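Local coordinates for microcin B17-processing protein McbB (Escherichia coli str. K-12 substr. MG1655, PDB 6GRH), which is needed to process the inactive precursor of the peptide antibiotic microcin B17, McbA, into its active form, at residues L140-L145 and I169-L174; S177-G182 and S269-L274; C195-W200 and K223-T228; N211-A216 and I285-C290. One frame throughout, in Å; residues are numbered along the deposited sequence. Where two conformers were deposited one is given.

Interaction 1: L140-L145 and I169-L174; sequences LIWLHL and IQSYYL
Trp142 and His144 both carry CG on the far side from the backbone N (chi1 -166° and 174°), which brings Trp142 NE1 and His144 ND1 to Ser171 on the neighbouring strand, while the chi1 of Ser171 lifts its hydroxyl to meet both. Trp142 NE1 donates to Ser171 OG at 2.9 Å, nearly in the plane of the indole, and His144 ND1 lies 2.7 Å from the same OG, a bond whose direction is open. One buried hydroxyl thus helps to fix the rotation of two rings. The six-membered ring of Trp142 lies flat against Ile169, whose CG2 sits 3.5 Å from the ring centroid and almost on its normal, a CH-pi contact; Ile169 CD1 spans the rim of the indole and Leu140 CD1, 3.8 Å from the latter. These side chains share one face of a parallel strand pair, the two strands of a beta-alpha-beta unit whose crossover helix is 150-160; helix 236-254 packs on this face through Ile246 and Leu250, which touch Trp142. Backbone bonds alternate along the pair, Ile169 N to Ile141 O, Leu143 N to Ile169 O, and on to Leu145 N with Ser171 O. Leu143 points to the other face and packs on helix 150-160. The rings of His144 and Tyr173 meet rim to rim with planes 77° apart, and a water joins His144 NE2 (2.8 Å) to Tyr173 OH, which also bonds Ser242.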
# COMPACT_ATOMS: atom_id res chain seq x y z
N LEU B 140 -17.99 22.63 13.42
CA LEU B 140 -17.80 21.34 12.75
C LEU B 140 -19.17 20.82 12.29
O LEU B 140 -20.09 20.66 13.10
CB LEU B 140 -17.14 20.33 13.66
CG LEU B 140 -16.88 18.90 13.16
CD1 LEU B 140 -15.92 18.90 11.99
CD2 LEU B 140 -16.36 18.04 14.28
N ILE B 141 -19.32 20.60 11.00
CA ILE B 141 -20.56 20.07 10.45
C ILE B 141 -20.39 18.58 10.17
O ILE B 141 -19.58 18.19 9.29
CB ILE B 141 -20.97 20.82 9.16
CG1 ILE B 141 -21.10 22.32 9.43
CG2 ILE B 141 -22.23 20.22 8.58
CD1 ILE B 141 -21.41 23.17 8.22
N TRP B 142 -21.14 17.75 10.89
CA TRP B 142 -21.20 16.33 10.65
C TRP B 142 -22.40 16.02 9.78
O TRP B 142 -23.53 16.23 10.19
CB TRP B 142 -21.28 15.54 11.96
CG TRP B 142 -21.00 14.07 11.74
CD1 TRP B 142 -21.71 13.21 10.92
CD2 TRP B 142 -19.94 13.30 12.29
NE1 TRP B 142 -21.16 11.96 10.96
CE2 TRP B 142 -20.06 11.99 11.76
CE3 TRP B 142 -18.90 13.58 13.18
CZ2 TRP B 142 -19.17 10.95 12.08
CZ3 TRP B 142 -18.01 12.56 13.50
CH2 TRP B 142 -18.15 11.26 12.95
N LEU B 143 -22.17 15.53 8.55
CA LEU B 143 -23.25 15.14 7.65
C LEU B 143 -23.34 13.62 7.61
O LEU B 143 -22.41 12.97 7.15
CB LEU B 143 -23.00 15.69 6.27
CG LEU B 143 -23.92 15.29 5.12
CD1 LEU B 143 -25.38 15.66 5.38
CD2 LEU B 143 -23.41 15.94 3.84
N HIS B 144 -24.45 13.06 8.08
CA HIS B 144 -24.63 11.62 8.14
C HIS B 144 -25.78 11.24 7.23
O HIS B 144 -26.90 11.71 7.44
CB HIS B 144 -24.88 11.15 9.57
CG HIS B 144 -25.21 9.70 9.68
ND1 HIS B 144 -24.28 8.72 9.49
CD2 HIS B 144 -26.39 9.07 9.88
CE1 HIS B 144 -24.86 7.54 9.60
NE2 HIS B 144 -26.14 7.72 9.88
N LEU B 145 -25.51 10.36 6.26
CA LEU B 145 -26.51 9.91 5.29
C LEU B 145 -26.68 8.38 5.28
O LEU B 145 -25.70 7.66 5.03
CB LEU B 145 -26.12 10.37 3.89
CG LEU B 145 -26.06 11.88 3.70
CD1 LEU B 145 -25.57 12.24 2.31
CD2 LEU B 145 -27.42 12.51 3.96
N ILE B 169 -17.37 16.73 8.39
CA ILE B 169 -17.15 15.29 8.41
C ILE B 169 -18.37 14.72 7.74
O ILE B 169 -19.46 15.26 7.92
CB ILE B 169 -17.02 14.75 9.84
CG1 ILE B 169 -15.69 15.22 10.41
CG2 ILE B 169 -17.09 13.22 9.87
CD1 ILE B 169 -15.57 15.10 11.89
N GLN B 170 -18.18 13.69 6.93
CA GLN B 170 -19.26 13.02 6.25
C GLN B 170 -19.24 11.57 6.60
O GLN B 170 -18.16 10.95 6.59
CB GLN B 170 -19.15 13.14 4.73
CG GLN B 170 -19.05 14.54 4.16
CD GLN B 170 -17.68 15.20 4.28
OE1 GLN B 170 -17.60 16.41 4.41
NE2 GLN B 170 -16.62 14.43 4.16
N SER B 171 -20.41 11.00 6.85
CA SER B 171 -20.53 9.57 7.11
C SER B 171 -21.68 8.96 6.32
O SER B 171 -22.67 9.59 6.04
CB SER B 171 -20.63 9.30 8.62
OG SER B 171 -21.81 9.82 9.18
N TYR B 172 -21.48 7.72 5.90
CA TYR B 172 -22.33 7.07 4.89
C TYR B 172 -21.90 5.59 4.81
O TYR B 172 -20.91 5.19 5.43
CB TYR B 172 -22.18 7.79 3.51
CG TYR B 172 -20.76 7.90 3.05
CD1 TYR B 172 -19.94 8.92 3.50
CD2 TYR B 172 -20.20 6.92 2.25
CE1 TYR B 172 -18.62 9.00 3.12
CE2 TYR B 172 -18.88 6.98 1.87
CZ TYR B 172 -18.10 8.02 2.30
OH TYR B 172 -16.79 8.07 1.95
N TYR B 173 -22.67 4.81 4.06
CA TYR B 173 -22.48 3.39 3.97
C TYR B 173 -22.09 3.02 2.55
O TYR B 173 -22.59 3.59 1.60
CB TYR B 173 -23.74 2.65 4.41
CG TYR B 173 -24.11 2.98 5.84
CD1 TYR B 173 -23.64 2.20 6.90
CD2 TYR B 173 -24.90 4.10 6.15
CE1 TYR B 173 -23.96 2.50 8.22
CE2 TYR B 173 -25.23 4.42 7.46
CZ TYR B 173 -24.75 3.61 8.51
OH TYR B 173 -25.07 3.94 9.80
N LEU B 174 -21.17 2.08 2.43
CA LEU B 174 -20.72 1.62 1.13
C LEU B 174 -20.49 0.14 1.27
O LEU B 174 -19.67 -0.27 2.11
CB LEU B 174 -19.43 2.31 0.70
CG LEU B 174 -18.74 1.79 -0.57
CD1 LEU B 174 -19.66 1.90 -1.76
CD2 LEU B 174 -17.45 2.56 -0.78
O HOH W 1 -27.39 5.29 10.27
O HOH W 2 -25.13 6.07 2.96

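Interaction 2: S177-G182 and S269-L274; sequences SFRIDG and SVSADL
Strands 177-180 and 269-273 run antiparallel at 170°, their axes 4.7 Å apart. Phe178 with Ala272 and Ile180 with Val270 are hydrogen-bonded pairs, each closed by two bonds; Ala272 N reaches Phe178 O at 2.8 Å, and Ile180 N reaches Val270 O at the same length. Ser177 faces Asp273, and Arg179 faces Ser271, as non-hydrogen-bonded pairs. They are inner strands of the mixed sheet, flanked by strands 167-174 and 279-282. On the apolar face Ile180 and Val270 stand side by side with their CB atoms 4.3 Å apart. Phe178 CB comes within 4.2 Å of Leu274 CD2, but the ring leads off toward Ser242 of helix 236-254 and Tyr173; Ala272 lies beneath Phe241 and Leu245 of that helix. The other face is polar. Arg179 starts beside its backbone N (chi1 -59°) and bends at chi2, -73°, folding its chain across to Ser271. Arg179 CD lies 3.4 Å from Ser271 OG, and NH1 makes a weak bond to the same oxygen at 2.9 Å. Within its own strand, Arg179 NE donates to Ser177 OG at 3.0 Å, tilted from the guanidinium plane; this OG also bonds Leu174 O. Trp200 of helix 193-204 adds a cation-pi contact. Two serine hydroxyls and an indole help to place the guanidinium; its ion pair with Glu204 is long and weak, and these neutral groups probably contribute to stabilising its charge.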
# COMPACT_ATOMS: atom_id res chain seq x y z
N SER B 177 -19.64 -1.64 4.59
CA SER B 177 -18.91 -0.76 5.47
C SER B 177 -19.66 0.50 5.86
O SER B 177 -20.53 1.00 5.11
CB SER B 177 -17.58 -0.35 4.87
OG SER B 177 -17.78 0.54 3.78
N PHE B 178 -19.30 1.00 7.02
CA PHE B 178 -19.64 2.34 7.47
C PHE B 178 -18.36 3.18 7.30
O PHE B 178 -17.30 2.82 7.79
CB PHE B 178 -20.14 2.30 8.90
CG PHE B 178 -20.50 3.66 9.47
CD1 PHE B 178 -21.34 4.51 8.78
CD2 PHE B 178 -19.95 4.07 10.67
CE1 PHE B 178 -21.65 5.76 9.29
CE2 PHE B 178 -20.27 5.31 11.20
CZ PHE B 178 -21.12 6.17 10.50
N ARG B 179 -18.47 4.28 6.58
CA ARG B 179 -17.34 5.16 6.30
C ARG B 179 -17.48 6.48 7.02
O ARG B 179 -18.54 7.11 6.96
CB ARG B 179 -17.29 5.47 4.81
CG ARG B 179 -17.14 4.24 3.94
CD ARG B 179 -15.74 3.70 4.06
NE ARG B 179 -15.59 2.50 3.23
CZ ARG B 179 -14.43 1.95 2.88
NH1 ARG B 179 -13.26 2.49 3.24
NH2 ARG B 179 -14.45 0.87 2.13
N ILE B 180 -16.42 6.92 7.68
CA ILE B 180 -16.38 8.25 8.22
C ILE B 180 -15.19 8.91 7.52
O ILE B 180 -14.05 8.49 7.69
CB ILE B 180 -16.18 8.28 9.75
CG1 ILE B 180 -17.31 7.53 10.46
CG2 ILE B 180 -16.05 9.72 10.23
CD1 ILE B 180 -17.03 7.30 11.93
N ASP B 181 -15.46 9.96 6.75
CA ASP B 181 -14.39 10.64 6.07
C ASP B 181 -13.48 11.35 7.06
O ASP B 181 -13.87 11.65 8.20
CB ASP B 181 -14.93 11.67 5.05
CG ASP B 181 -15.63 11.03 3.88
OD1 ASP B 181 -15.45 9.79 3.64
OD2 ASP B 181 -16.39 11.78 3.20
N GLY B 182 -12.26 11.61 6.64
CA GLY B 182 -11.39 12.53 7.35
C GLY B 182 -12.04 13.90 7.44
O GLY B 182 -12.96 14.23 6.69
N SER B 269 -9.53 9.46 7.87
CA SER B 269 -10.76 8.71 7.71
C SER B 269 -10.76 7.48 8.64
O SER B 269 -9.71 6.96 8.98
CB SER B 269 -10.92 8.26 6.25
OG SER B 269 -10.01 7.21 5.96
N VAL B 270 -11.96 7.02 8.99
CA VAL B 270 -12.17 5.84 9.80
C VAL B 270 -13.24 5.03 9.07
O VAL B 270 -14.31 5.55 8.80
CB VAL B 270 -12.70 6.19 11.21
CG1 VAL B 270 -12.97 4.91 12.02
CG2 VAL B 270 -11.73 7.12 11.92
N SER B 271 -12.92 3.79 8.70
CA SER B 271 -13.86 2.89 8.04
C SER B 271 -14.08 1.66 8.92
O SER B 271 -13.13 1.15 9.52
CB SER B 271 -13.31 2.44 6.66
OG SER B 271 -12.90 3.57 5.89
N ALA B 272 -15.31 1.18 8.99
CA ALA B 272 -15.65 0.02 9.80
C ALA B 272 -16.35 -1.02 8.94
O ALA B 272 -17.31 -0.70 8.25
CB ALA B 272 -16.54 0.42 10.97
N ASP B 273 -15.86 -2.25 8.96
CA ASP B 273 -16.57 -3.35 8.33
C ASP B 273 -17.71 -3.78 9.26
O ASP B 273 -17.45 -4.23 10.37
CB ASP B 273 -15.62 -4.51 8.07
CG ASP B 273 -16.27 -5.63 7.28
OD1 ASP B 273 -15.74 -5.98 6.20
OD2 ASP B 273 -17.31 -6.16 7.72
N LEU B 274 -18.95 -3.64 8.80
CA LEU B 274 -20.11 -3.96 9.63
C LEU B 274 -20.30 -5.45 9.95
O LEU B 274 -21.03 -5.81 10.89
CB LEU B 274 -21.39 -3.37 9.04
CG LEU B 274 -21.46 -1.85 9.06
CD1 LEU B 274 -22.63 -1.36 8.22
CD2 LEU B 274 -21.53 -1.31 10.48

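Interaction 3: C195-W200 and K223-T228; sequences CHIERW and KKYQMT. With ZN (zinc ion), chain F; SO4 (sulfate ion), chain G.
Glu198 and Tyr225 approach from opposite directions and meet through a single oxygen, Tyr225 OH donating to Glu198 OE2 in a very short bond of 2.5 Å. The glutamate begins beside its backbone N and bends at chi2 (-64°), which carries the carboxylate off the helix toward the loop; the tyrosine has CG opposite the backbone N (chi1 -172°), extending the phenol outward. OE2 lies at the ring edge, near its plane, and the carboxylate is turned 58° against the ring. Met227 stretches out straight beyond CG and meets Ile197 tip to tip. Met227 CE touches both branches of the isoleucine, at 3.4 Å from Ile197 CG2 and 3.6 Å from CD1, though Ile197 is deposited in two conformers. Ile197 CG2 also lies 4.0 Å from Tyr225 OH. The contact brings the loop between helices 215-220 and 236-254 against helix 193-204, whose first turn supplies Cys195 to a four-cysteine zinc site: Cys195 SG binds the zinc ion at 2.3 Å, with Cys192, Cys290 and Cys292 completing the set. A hydrogen bond of the Met227 backbone N to Ser150 also ties the loop. Apart from the loop, Arg199 lays its guanidinium edge against a sulfate ion, probably from the crystallisation liquor, Arg199 NH1 and NH2 donating nearly straight bonds to sulfate O3 and O4; Arg203 binds the same ion.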
# COMPACT_ATOMS: atom_id res chain seq x y z
N CYS B 195 -12.79 13.44 -2.56
CA CYS B 195 -11.49 12.82 -2.47
C CYS B 195 -11.55 11.43 -1.83
O CYS B 195 -10.84 10.51 -2.28
CB CYS B 195 -10.49 13.72 -1.72
SG CYS B 195 -10.06 15.23 -2.59
N HIS B 196 -12.39 11.27 -0.81
CA HIS B 196 -12.56 10.01 -0.09
C HIS B 196 -13.31 8.97 -0.90
O HIS B 196 -12.82 7.81 -1.08
CB HIS B 196 -13.25 10.24 1.27
CG HIS B 196 -12.34 10.83 2.28
ND1 HIS B 196 -12.04 12.17 2.33
CD2 HIS B 196 -11.58 10.25 3.24
CE1 HIS B 196 -11.18 12.40 3.30
NE2 HIS B 196 -10.88 11.24 3.87
N ILE B 197 -14.48 9.36 -1.41
CA ILE B 197 -15.37 8.41 -2.06
C ILE B 197 -14.72 7.84 -3.34
O ILE B 197 -14.87 6.66 -3.64
CB ILE B 197 -16.75 9.02 -2.32
CG1 ILE B 197 -17.80 7.93 -2.49
CG2 ILE B 197 -16.73 9.95 -3.52
CD1 ILE B 197 -19.19 8.42 -2.17
N GLU B 198 -13.93 8.66 -4.04
CA GLU B 198 -13.16 8.19 -5.20
C GLU B 198 -12.04 7.21 -4.82
O GLU B 198 -11.77 6.26 -5.55
CB GLU B 198 -12.59 9.38 -5.98
CG GLU B 198 -13.71 10.19 -6.66
CD GLU B 198 -14.48 9.42 -7.72
OE1 GLU B 198 -13.87 8.52 -8.34
OE2 GLU B 198 -15.68 9.74 -7.95
N ARG B 199 -11.38 7.45 -3.70
CA ARG B 199 -10.41 6.49 -3.17
C ARG B 199 -11.08 5.12 -2.89
O ARG B 199 -10.54 4.08 -3.31
CB ARG B 199 -9.72 7.03 -1.92
CG ARG B 199 -8.62 6.15 -1.34
CD ARG B 199 -7.36 6.22 -2.17
NE ARG B 199 -6.29 5.37 -1.65
CZ ARG B 199 -6.09 4.09 -1.95
NH1 ARG B 199 -6.90 3.40 -2.77
NH2 ARG B 199 -5.06 3.46 -1.40
N TRP B 200 -12.25 5.12 -2.26
CA TRP B 200 -12.93 3.85 -1.94
C TRP B 200 -13.52 3.17 -3.19
O TRP B 200 -13.43 1.94 -3.33
CB TRP B 200 -14.03 4.01 -0.89
CG TRP B 200 -13.66 4.81 0.35
CD1 TRP B 200 -14.46 5.70 0.99
CD2 TRP B 200 -12.41 4.81 1.06
NE1 TRP B 200 -13.80 6.25 2.05
CE2 TRP B 200 -12.55 5.72 2.13
CE3 TRP B 200 -11.20 4.12 0.91
CZ2 TRP B 200 -11.53 5.97 3.04
CZ3 TRP B 200 -10.17 4.38 1.82
CH2 TRP B 200 -10.34 5.30 2.86
N LYS B 223 -20.15 12.90 -18.10
CA LYS B 223 -21.52 13.06 -17.64
C LYS B 223 -21.49 13.95 -16.40
O LYS B 223 -20.44 14.09 -15.75
CB LYS B 223 -22.15 11.71 -17.29
CG LYS B 223 -22.24 10.73 -18.46
N LYS B 224 -22.63 14.54 -16.08
CA LYS B 224 -22.79 15.27 -14.83
C LYS B 224 -22.32 14.35 -13.70
O LYS B 224 -22.77 13.20 -13.62
CB LYS B 224 -24.24 15.73 -14.61
CG LYS B 224 -24.44 16.50 -13.29
CD LYS B 224 -25.80 17.22 -13.23
N TYR B 225 -21.41 14.85 -12.87
CA TYR B 225 -20.87 14.09 -11.75
C TYR B 225 -21.97 13.91 -10.74
O TYR B 225 -22.37 14.86 -10.07
CB TYR B 225 -19.67 14.80 -11.08
CG TYR B 225 -18.98 13.94 -10.03
CD1 TYR B 225 -19.43 13.91 -8.72
CD2 TYR B 225 -17.87 13.15 -10.35
CE1 TYR B 225 -18.81 13.13 -7.75
CE2 TYR B 225 -17.23 12.36 -9.39
CZ TYR B 225 -17.71 12.36 -8.08
OH TYR B 225 -17.11 11.58 -7.10
N GLN B 226 -22.50 12.69 -10.67
CA GLN B 226 -23.47 12.38 -9.64
C GLN B 226 -23.53 10.89 -9.40
O GLN B 226 -23.30 10.09 -10.33
CB GLN B 226 -24.86 12.96 -9.96
CG GLN B 226 -25.82 12.10 -10.78
CD GLN B 226 -26.96 12.92 -11.36
OE1 GLN B 226 -27.11 13.00 -12.59
NE2 GLN B 226 -27.74 13.56 -10.49
N MET B 227 -23.85 10.51 -8.16
CA MET B 227 -23.99 9.10 -7.84
C MET B 227 -24.67 8.79 -6.53
O MET B 227 -24.72 9.61 -5.61
CB MET B 227 -22.62 8.46 -7.81
CG MET B 227 -21.62 9.29 -7.05
SD MET B 227 -20.35 8.16 -6.55
CE MET B 227 -19.27 9.30 -5.68
N THR B 228 -25.15 7.56 -6.48
CA THR B 228 -25.62 6.90 -5.29
C THR B 228 -24.63 5.77 -5.02
O THR B 228 -23.73 5.53 -5.84
CB THR B 228 -27.02 6.34 -5.52
OG1 THR B 228 -26.97 5.42 -6.61
CG2 THR B 228 -28.01 7.47 -5.85
ZN ZN F . -11.71 16.87 -2.83
S SO4 G . -5.40 0.08 -2.89
O1 SO4 G . -5.96 -1.15 -2.30
O2 SO4 G . -4.45 -0.23 -3.98
O3 SO4 G . -6.51 0.87 -3.47
O4 SO4 G . -4.69 0.82 -1.83

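Interaction 4: N211-A216 and I285-C290; sequences NEMSWA and IHWQAC. With ZN (zinc ion), chain F; EDO (1,2-ethanediol), chain I.
Glu212 accepts from both Trp287 and Gln288, joining the approach to helix 215-220 to a type I beta turn, Trp287 to Cys290, that leads into the four-cysteine zinc site. Ahead of it, Asn211 forms an Asx turn: its OD1 takes the backbone N of Met213 at 3.0 Å, from above the carbonyl plane. The same OD1 accepts a hydrogen bond from a water that in turn accepts from Gln288 NE2, a bridge between the two segments. Glu212 has CG wedged between backbone N and carbonyl carbon (chi1 87°) and folds back at chi2, which turns its carboxylate toward the turn. Glu212 OE2 accepts from Gln288 NE2 and Trp287 NE1, both at 2.9 Å and from opposite faces of the carboxylate plane; each donor has the oxygen close to its own amide or ring plane. Two N-H groups on one oxygen would help to stabilise the negative charge, while OE1 has a weak bond to a 1,2-ethanediol probably from the crystallisation liquor. Met213 bends at chi2 and lies crosswise to Trp287, with CG 3.4 Å from Gln288 NE2 and CE 4.2 Å from Trp287 CZ2. Ser214 is the N-cap of the helix that follows, and Trp215 stacks on Trp12 of the McbD chain. The turn meets partner proteins too, Gln288 OE1 accepting from Ile2 of McbD and Gln288 O from Arg252 of McbC. Cys290 N closes the turn on Trp287 O at 3.0 Å, and Cys290 SG binds the zinc ion at 2.3 Å.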
# COMPACT_ATOMS: atom_id res chain seq x y z
N ASN B 211 -4.03 2.89 -9.60
CA ASN B 211 -4.53 3.88 -10.56
C ASN B 211 -5.94 3.59 -11.11
O ASN B 211 -6.16 2.56 -11.74
CB ASN B 211 -3.55 4.02 -11.73
CG ASN B 211 -4.09 4.91 -12.83
OD1 ASN B 211 -4.69 5.95 -12.56
ND2 ASN B 211 -3.90 4.49 -14.08
N GLU B 212 -6.85 4.54 -10.89
CA GLU B 212 -8.26 4.47 -11.32
C GLU B 212 -8.52 4.91 -12.79
O GLU B 212 -9.60 4.64 -13.33
CB GLU B 212 -9.14 5.28 -10.33
CG GLU B 212 -9.35 6.80 -10.56
CD GLU B 212 -8.15 7.70 -10.19
OE1 GLU B 212 -7.09 7.19 -9.77
OE2 GLU B 212 -8.27 8.94 -10.33
N MET B 213 -7.58 5.61 -13.42
CA MET B 213 -7.84 6.24 -14.73
C MET B 213 -7.60 5.31 -15.93
O MET B 213 -6.60 4.62 -16.01
CB MET B 213 -7.05 7.55 -14.88
CG MET B 213 -7.55 8.68 -13.98
SD MET B 213 -9.18 9.31 -14.45
CE MET B 213 -9.57 10.36 -13.04
N SER B 214 -8.55 5.34 -16.85
CA SER B 214 -8.52 4.64 -18.12
C SER B 214 -9.58 5.34 -18.99
O SER B 214 -10.37 6.14 -18.46
CB SER B 214 -8.96 3.22 -17.92
OG SER B 214 -10.31 3.22 -17.50
N TRP B 215 -9.65 5.01 -20.28
CA TRP B 215 -10.67 5.63 -21.13
C TRP B 215 -12.11 5.36 -20.65
O TRP B 215 -12.95 6.23 -20.77
CB TRP B 215 -10.46 5.37 -22.62
CG TRP B 215 -9.53 6.43 -23.13
CD1 TRP B 215 -8.18 6.34 -23.31
CD2 TRP B 215 -9.89 7.79 -23.41
NE1 TRP B 215 -7.69 7.55 -23.75
CE2 TRP B 215 -8.72 8.46 -23.80
CE3 TRP B 215 -11.10 8.49 -23.39
CZ2 TRP B 215 -8.71 9.81 -24.17
CZ3 TRP B 215 -11.10 9.85 -23.75
CH2 TRP B 215 -9.90 10.49 -24.13
N ALA B 216 -12.36 4.19 -20.07
CA ALA B 216 -13.70 3.92 -19.53
C ALA B 216 -14.06 4.94 -18.44
O ALA B 216 -15.17 5.46 -18.41
CB ALA B 216 -13.79 2.50 -19.00
N ILE B 285 -5.29 10.72 -0.04
CA ILE B 285 -4.75 11.82 -0.82
C ILE B 285 -5.88 12.63 -1.48
O ILE B 285 -7.01 12.17 -1.60
CB ILE B 285 -3.73 11.33 -1.89
CG1 ILE B 285 -4.38 10.44 -2.95
CG2 ILE B 285 -2.58 10.57 -1.22
CD1 ILE B 285 -3.49 10.15 -4.12
N HIS B 286 -5.56 13.85 -1.87
CA HIS B 286 -6.46 14.65 -2.73
C HIS B 286 -6.63 13.92 -4.06
O HIS B 286 -5.67 13.40 -4.62
CB HIS B 286 -5.87 16.03 -3.00
CG HIS B 286 -5.85 16.92 -1.80
ND1 HIS B 286 -4.79 16.96 -0.92
CD2 HIS B 286 -6.75 17.82 -1.35
CE1 HIS B 286 -5.05 17.84 0.03
NE2 HIS B 286 -6.23 18.38 -0.21
N TRP B 287 -7.86 13.80 -4.52
CA TRP B 287 -8.12 13.15 -5.78
C TRP B 287 -7.70 14.12 -6.90
O TRP B 287 -8.01 15.32 -6.86
CB TRP B 287 -9.57 12.76 -5.89
CG TRP B 287 -9.95 12.13 -7.17
CD1 TRP B 287 -9.27 11.17 -7.85
CD2 TRP B 287 -11.15 12.36 -7.88
NE1 TRP B 287 -9.98 10.79 -8.95
CE2 TRP B 287 -11.15 11.50 -8.99
CE3 TRP B 287 -12.25 13.21 -7.68
CZ2 TRP B 287 -12.20 11.47 -9.91
CZ3 TRP B 287 -13.30 13.18 -8.60
CH2 TRP B 287 -13.26 12.31 -9.70
N GLN B 288 -6.95 13.60 -7.86
CA GLN B 288 -6.43 14.43 -8.95
C GLN B 288 -7.50 15.24 -9.70
O GLN B 288 -7.19 16.35 -10.16
CB GLN B 288 -5.63 13.57 -9.95
CG GLN B 288 -6.41 12.45 -10.61
CD GLN B 288 -5.51 11.49 -11.34
OE1 GLN B 288 -4.43 11.86 -11.83
NE2 GLN B 288 -5.92 10.22 -11.39
N ALA B 289 -8.70 14.67 -9.86
CA ALA B 289 -9.78 15.35 -10.56
C ALA B 289 -10.70 16.18 -9.69
O ALA B 289 -11.68 16.71 -10.21
CB ALA B 289 -10.61 14.38 -11.37
N CYS B 290 -10.41 16.31 -8.40
CA CYS B 290 -11.25 17.09 -7.49
C CYS B 290 -10.83 18.54 -7.48
O CYS B 290 -9.66 18.85 -7.52
CB CYS B 290 -11.14 16.56 -6.07
SG CYS B 290 -12.43 17.21 -4.99
ZN ZN F . -11.71 16.87 -2.83
C1 EDO I . -7.75 9.03 -5.76
O1 EDO I . -7.10 8.50 -4.61
C2 EDO I . -8.66 7.98 -6.38
O2 EDO I . -7.89 6.99 -7.06
O HOH W 3 -4.19 8.57 -13.16

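How the interactions relate
Interactions 1 and 2 lie in the buried core of one mixed sheet, where adjacent strands 167-174 and 177-180 link them: both are built on backbone hydrogen bonds, parallel in the first and antiparallel in the second. Asp181 ties them further, accepting from Tyr172 and Gln170. Interactions 3 and 4 are partly buried, lie farther from the chain centre, and rely on side chains alone, each centred on a glutamate oxygen. They share the zinc ion, through Cys195 and Cys290, and touch where Glu198 meets Trp287. Helix 193-204 connects the two pairs, Trp200 packing on Arg179 and Tyr172. Interaction 4 borders McbC and McbD, whereas no other chain touches interaction 1.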